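Side-chain contacts in Pe family protein (Mycobacterium smegmatis, PDB 3Q4H), which is a small secreted helical protein of the WXG100 family, CFP-10 subfamily, probably working as one partner of an ESX-type secreted complex: residues A57-V60 / E61-K65; A81-Y84 / V85-A89. All coordinates share one frame; numbering follows the deposited sequence.

In the fold
Each contact runs along a single helix of the WXG100 fold, whose mark is a long antiparallel hairpin made here by helices 8-38 and 47-77. Interaction 1 lies within helix 47-77, the second arm of the hairpin, and interaction 2 within helix 79-94, the short helix that continues after it toward the C-terminus. The two lie on opposite sides of the chain's centre, their centres 32 Å apart and their nearest atoms about 17 Å. What unites them is helix 8-38, which both touch. Both also touch the second subunit, interaction 1 through Ala64, and interaction 1 meets in addition the chain of another protein.

Interaction 1 of 2, residues A57-V60 / E61-K65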
loop_
_atom_site.group_PDB
_atom_site.type_symbol
_atom_site.label_atom_id
_atom_site.label_comp_id
_atom_site.label_asym_id
_atom_site.label_seq_id
_atom_site.Cartn_x
_atom_site.Cartn_y
_atom_site.Cartn_z
ATOM N N ALA A 57 24.346 -10.652 -4.650
ATOM C CA ALA A 57 23.691 -11.940 -4.345
ATOM C C ALA A 57 23.167 -12.003 -2.909
ATOM O O ALA A 57 22.148 -12.629 -2.631
ATOM C CB ALA A 57 24.649 -13.091 -4.598
ATOM N N ARG A 58 23.895 -11.356 -2.007
ATOM C CA ARG A 58 23.497 -11.217 -0.618
ATOM C C ARG A 58 22.264 -10.311 -0.492
ATOM O O ARG A 58 21.295 -10.638 0.205
ATOM C CB ARG A 58 24.675 -10.636 0.170
ATOM C CG ARG A 58 24.382 -10.249 1.598
ATOM C CD ARG A 58 23.853 -11.421 2.378
ATOM N NE ARG A 58 23.674 -11.079 3.780
ATOM C CZ ARG A 58 23.118 -11.876 4.687
ATOM N NH1 ARG A 58 22.669 -13.084 4.351
ATOM N NH2 ARG A 58 23.003 -11.450 5.939
ATOM N N PHE A 59 22.305 -9.171 -1.172
ATOM C CA PHE A 59 21.195 -8.239 -1.142
ATOM C C PHE A 59 19.920 -8.875 -1.701
ATOM O O PHE A 59 18.839 -8.738 -1.119
ATOM C CB PHE A 59 21.551 -6.993 -1.933
ATOM C CG PHE A 59 20.427 -6.015 -2.051
ATOM C CD1 PHE A 59 20.121 -5.164 -1.003
ATOM C CD2 PHE A 59 19.682 -5.932 -3.217
ATOM C CE1 PHE A 59 19.092 -4.257 -1.110
ATOM C CE2 PHE A 59 18.653 -5.027 -3.329
ATOM C CZ PHE A 59 18.354 -4.190 -2.272
ATOM N N VAL A 60 20.047 -9.571 -2.828
ATOM C CA VAL A 60 18.908 -10.276 -3.419
ATOM C C VAL A 60 18.355 -11.344 -2.470
ATOM O O VAL A 60 17.144 -11.531 -2.408
ATOM C CB VAL A 60 19.257 -10.885 -4.814
ATOM C CG1 VAL A 60 18.189 -11.859 -5.283
ATOM C CG2 VAL A 60 19.431 -9.775 -5.831
ATOM N N GLU A 61 19.224 -12.016 -1.716
ATOM C CA GLU A 61 18.775 -12.992 -0.708
ATOM C C GLU A 61 17.975 -12.337 0.434
ATOM O O GLU A 61 16.919 -12.828 0.819
ATOM C CB GLU A 61 19.954 -13.777 -0.109
ATOM C CG GLU A 61 19.622 -14.381 1.274
ATOM C CD GLU A 61 20.702 -15.279 1.854
ATOM O OE1 GLU A 61 21.832 -15.326 1.313
ATOM O OE2 GLU A 61 20.399 -15.941 2.872
ATOM N N VAL A 62 18.502 -11.254 0.990
ATOM C CA VAL A 62 17.891 -10.635 2.157
ATOM C C VAL A 62 16.551 -9.970 1.802
ATOM O O VAL A 62 15.627 -9.985 2.623
ATOM C CB VAL A 62 18.852 -9.635 2.824
ATOM C CG1 VAL A 62 18.216 -8.999 4.043
ATOM C CG2 VAL A 62 20.130 -10.328 3.214
ATOM N N SER A 63 16.445 -9.400 0.593
ATOM C CA SER A 63 15.158 -8.892 0.081
ATOM C C SER A 63 14.084 -9.954 0.128
ATOM O O SER A 63 12.957 -9.679 0.536
ATOM C CB SER A 63 15.272 -8.441 -1.362
ATOM O OG SER A 63 16.149 -7.349 -1.461
ATOM N N ALA A 64 14.443 -11.161 -0.311
ATOM C CA ALA A 64 13.546 -12.309 -0.234
ATOM C C ALA A 64 13.037 -12.511 1.195
ATOM O O ALA A 64 11.842 -12.700 1.404
ATOM C CB ALA A 64 14.244 -13.564 -0.733
ATOM N N LYS A 65 13.939 -12.456 2.173
ATOM C CA LYS A 65 13.562 -12.665 3.570
ATOM C C LYS A 65 12.685 -11.511 4.074
ATOM O O LYS A 65 11.698 -11.737 4.784
ATOM C CB LYS A 65 14.808 -12.835 4.451
#
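Arg58 meets Val62 and Glu61 because its chain first runs with CG anti to the backbone N (chi1 172°) and then bends at chi2 (57°), which turns the guanidinium toward the following turn of the helix. Val62 lies one turn on, and its CG2 branch, set beside its own backbone N, comes up under one face of that flat group, almost beneath its centre; CG2 is 3.7 Å from Arg58 NE. Glu61, extended beyond CG, brings OE1 to the edge of the same group. Arg58 NH1 and Glu61 OE1 form a long salt bridge at 3.9 Å, with the two planes nearly perpendicular, 84° apart, so the attraction is probably loose and largely electrostatic.

A second pair, Phe59 with Ser63, is polar at its core. Phe59 O accepts two bonds from one residue: Ser63 N and Ser63 OG each lie 3.0 Å from Phe59 O, reaching it from opposite faces of the carbonyl plane. This is the familiar way for a helical serine to satisfy its hydroxyl within a buried surface. The same OG sits over one face of the Phe59 ring, offset toward the rim, 3.9 Å from Phe59 CE2.

Around the helix the two pairs look in different directions. Phe59 and Ser63 pack on Ile30 of helix 8-38, the antiparallel arm of the hairpin, and an aromatic side chain from a chain of another protein meets the Phe59 ring. Val60 touches Glu34 of the same arm, while Ala64 packs on Ala90 of the second subunit, in its helix 79-94.

Interaction 2 of 2, residues A81-Y84 / V85-A89; sequences ASSY and VAQDA
Ser83 and Gln87 lie side by side one turn apart on an alpha helix, here the C-terminal helix 79-94 of a WXG100 protein. Followed outward, Gln87 first sets CB 3.5 Å from Ser83 O, the carbonyl that also accepts the backbone bond from Gln87 N at 2.8 Å. CG, beside the backbone N (chi1 -65°), keeps close to the same oxygen, at 3.4 Å from Ser83 O. The extended chain then carries CD alongside the serine, 3.7 Å from Ser83 OG. NE2 ends close to that hydroxyl, at a separation too short to trust, so a bond between them is doubtful. Both groups are held by Asp71 of the second subunit, which bonds Ser83 OG through OD1 and Gln87 NE2 through OD2; one carboxylate thus spans the pair and ties this helix to the other copy.

Val85 touches Ile9 and Ile13 of helix 8-38, within its own chain. In a second i to i+4 pair, Tyr84 and Asp88, the side chains only pack against each other, running at a slant. The Tyr84 ring and the Asp88 carboxylate are nearly parallel, 13° apart, and Tyr84 CE2 lies 4.0 Å from Asp88 CB.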
loop_
_atom_site.group_PDB
_atom_site.type_symbol
_atom_site.label_atom_id
_atom_site.label_comp_id
_atom_site.label_asym_id
_atom_site.label_seq_id
_atom_site.Cartn_x
_atom_site.Cartn_y
_atom_site.Cartn_z
ATOM N N ALA A 81 -5.146 -7.976 6.697
ATOM C CA ALA A 81 -5.848 -7.796 7.949
ATOM C C ALA A 81 -6.992 -6.795 7.759
ATOM O O ALA A 81 -8.145 -7.104 8.073
ATOM C CB ALA A 81 -4.896 -7.340 9.030
ATOM N N SER A 82 -6.676 -5.621 7.214
ATOM C CA SER A 82 -7.664 -4.561 7.023
ATOM C C SER A 82 -8.838 -5.012 6.145
ATOM O O SER A 82 -10.002 -4.724 6.460
ATOM C CB SER A 82 -7.017 -3.334 6.397
ATOM O OG SER A 82 -6.631 -3.612 5.063
ATOM N N SER A 83 -8.526 -5.714 5.054
ATOM C CA SER A 83 -9.552 -6.287 4.192
ATOM C C SER A 83 -10.522 -7.172 4.975
ATOM O O SER A 83 -11.744 -6.998 4.865
ATOM C CB SER A 83 -8.928 -7.104 3.071
ATOM O OG SER A 83 -9.938 -7.574 2.186
ATOM N N TYR A 84 -9.977 -8.106 5.761
ATOM C CA TYR A 84 -10.787 -9.026 6.573
ATOM C C TYR A 84 -11.698 -8.286 7.557
ATOM O O TYR A 84 -12.869 -8.630 7.695
ATOM C CB TYR A 84 -9.902 -10.028 7.338
ATOM C CG TYR A 84 -10.686 -11.037 8.166
ATOM C CD1 TYR A 84 -10.922 -12.324 7.694
ATOM C CD2 TYR A 84 -11.206 -10.694 9.422
ATOM C CE1 TYR A 84 -11.653 -13.253 8.451
ATOM C CE2 TYR A 84 -11.938 -11.606 10.182
ATOM C CZ TYR A 84 -12.157 -12.884 9.693
ATOM O OH TYR A 84 -12.878 -13.790 10.445
ATOM N N VAL A 85 -11.160 -7.278 8.236
ATOM C CA VAL A 85 -11.965 -6.469 9.154
ATOM C C VAL A 85 -13.074 -5.727 8.423
ATOM O O VAL A 85 -14.190 -5.625 8.932
ATOM C CB VAL A 85 -11.124 -5.427 9.910
ATOM C CG1 VAL A 85 -12.041 -4.491 10.712
ATOM C CG2 VAL A 85 -10.106 -6.111 10.812
ATOM N N ALA A 86 -12.754 -5.203 7.238
ATOM C CA ALA A 86 -13.725 -4.479 6.409
ATOM C C ALA A 86 -14.844 -5.402 5.933
ATOM O O ALA A 86 -16.028 -5.083 6.072
ATOM C CB ALA A 86 -13.031 -3.844 5.209
ATOM N N GLN A 87 -14.458 -6.544 5.371
ATOM C CA GLN A 87 -15.429 -7.507 4.863
ATOM C C GLN A 87 -16.232 -8.156 6.000
ATOM O O GLN A 87 -17.444 -8.339 5.867
ATOM C CB GLN A 87 -14.741 -8.551 3.973
ATOM C CG GLN A 87 -14.158 -7.928 2.702
ATOM C CD GLN A 87 -13.396 -8.907 1.821
ATOM O OE1 GLN A 87 -13.993 -9.764 1.169
ATOM N NE2 GLN A 87 -12.071 -8.757 1.771
ATOM N N ASP A 88 -15.561 -8.467 7.115
ATOM C CA ASP A 88 -16.219 -9.013 8.317
ATOM C C ASP A 88 -17.207 -8.022 8.925
ATOM O O ASP A 88 -18.266 -8.424 9.413
ATOM C CB ASP A 88 -15.183 -9.398 9.382
ATOM C CG ASP A 88 -15.812 -10.033 10.609
ATOM O OD1 ASP A 88 -15.954 -11.274 10.628
ATOM O OD2 ASP A 88 -16.157 -9.293 11.561
ATOM N N ALA A 89 -16.854 -6.737 8.911
ATOM C CA ALA A 89 -17.757 -5.686 9.390
ATOM C C ALA A 89 -19.025 -5.586 8.533
ATOM O O ALA A 89 -20.101 -5.288 9.050
ATOM C CB ALA A 89 -17.046 -4.351 9.426
#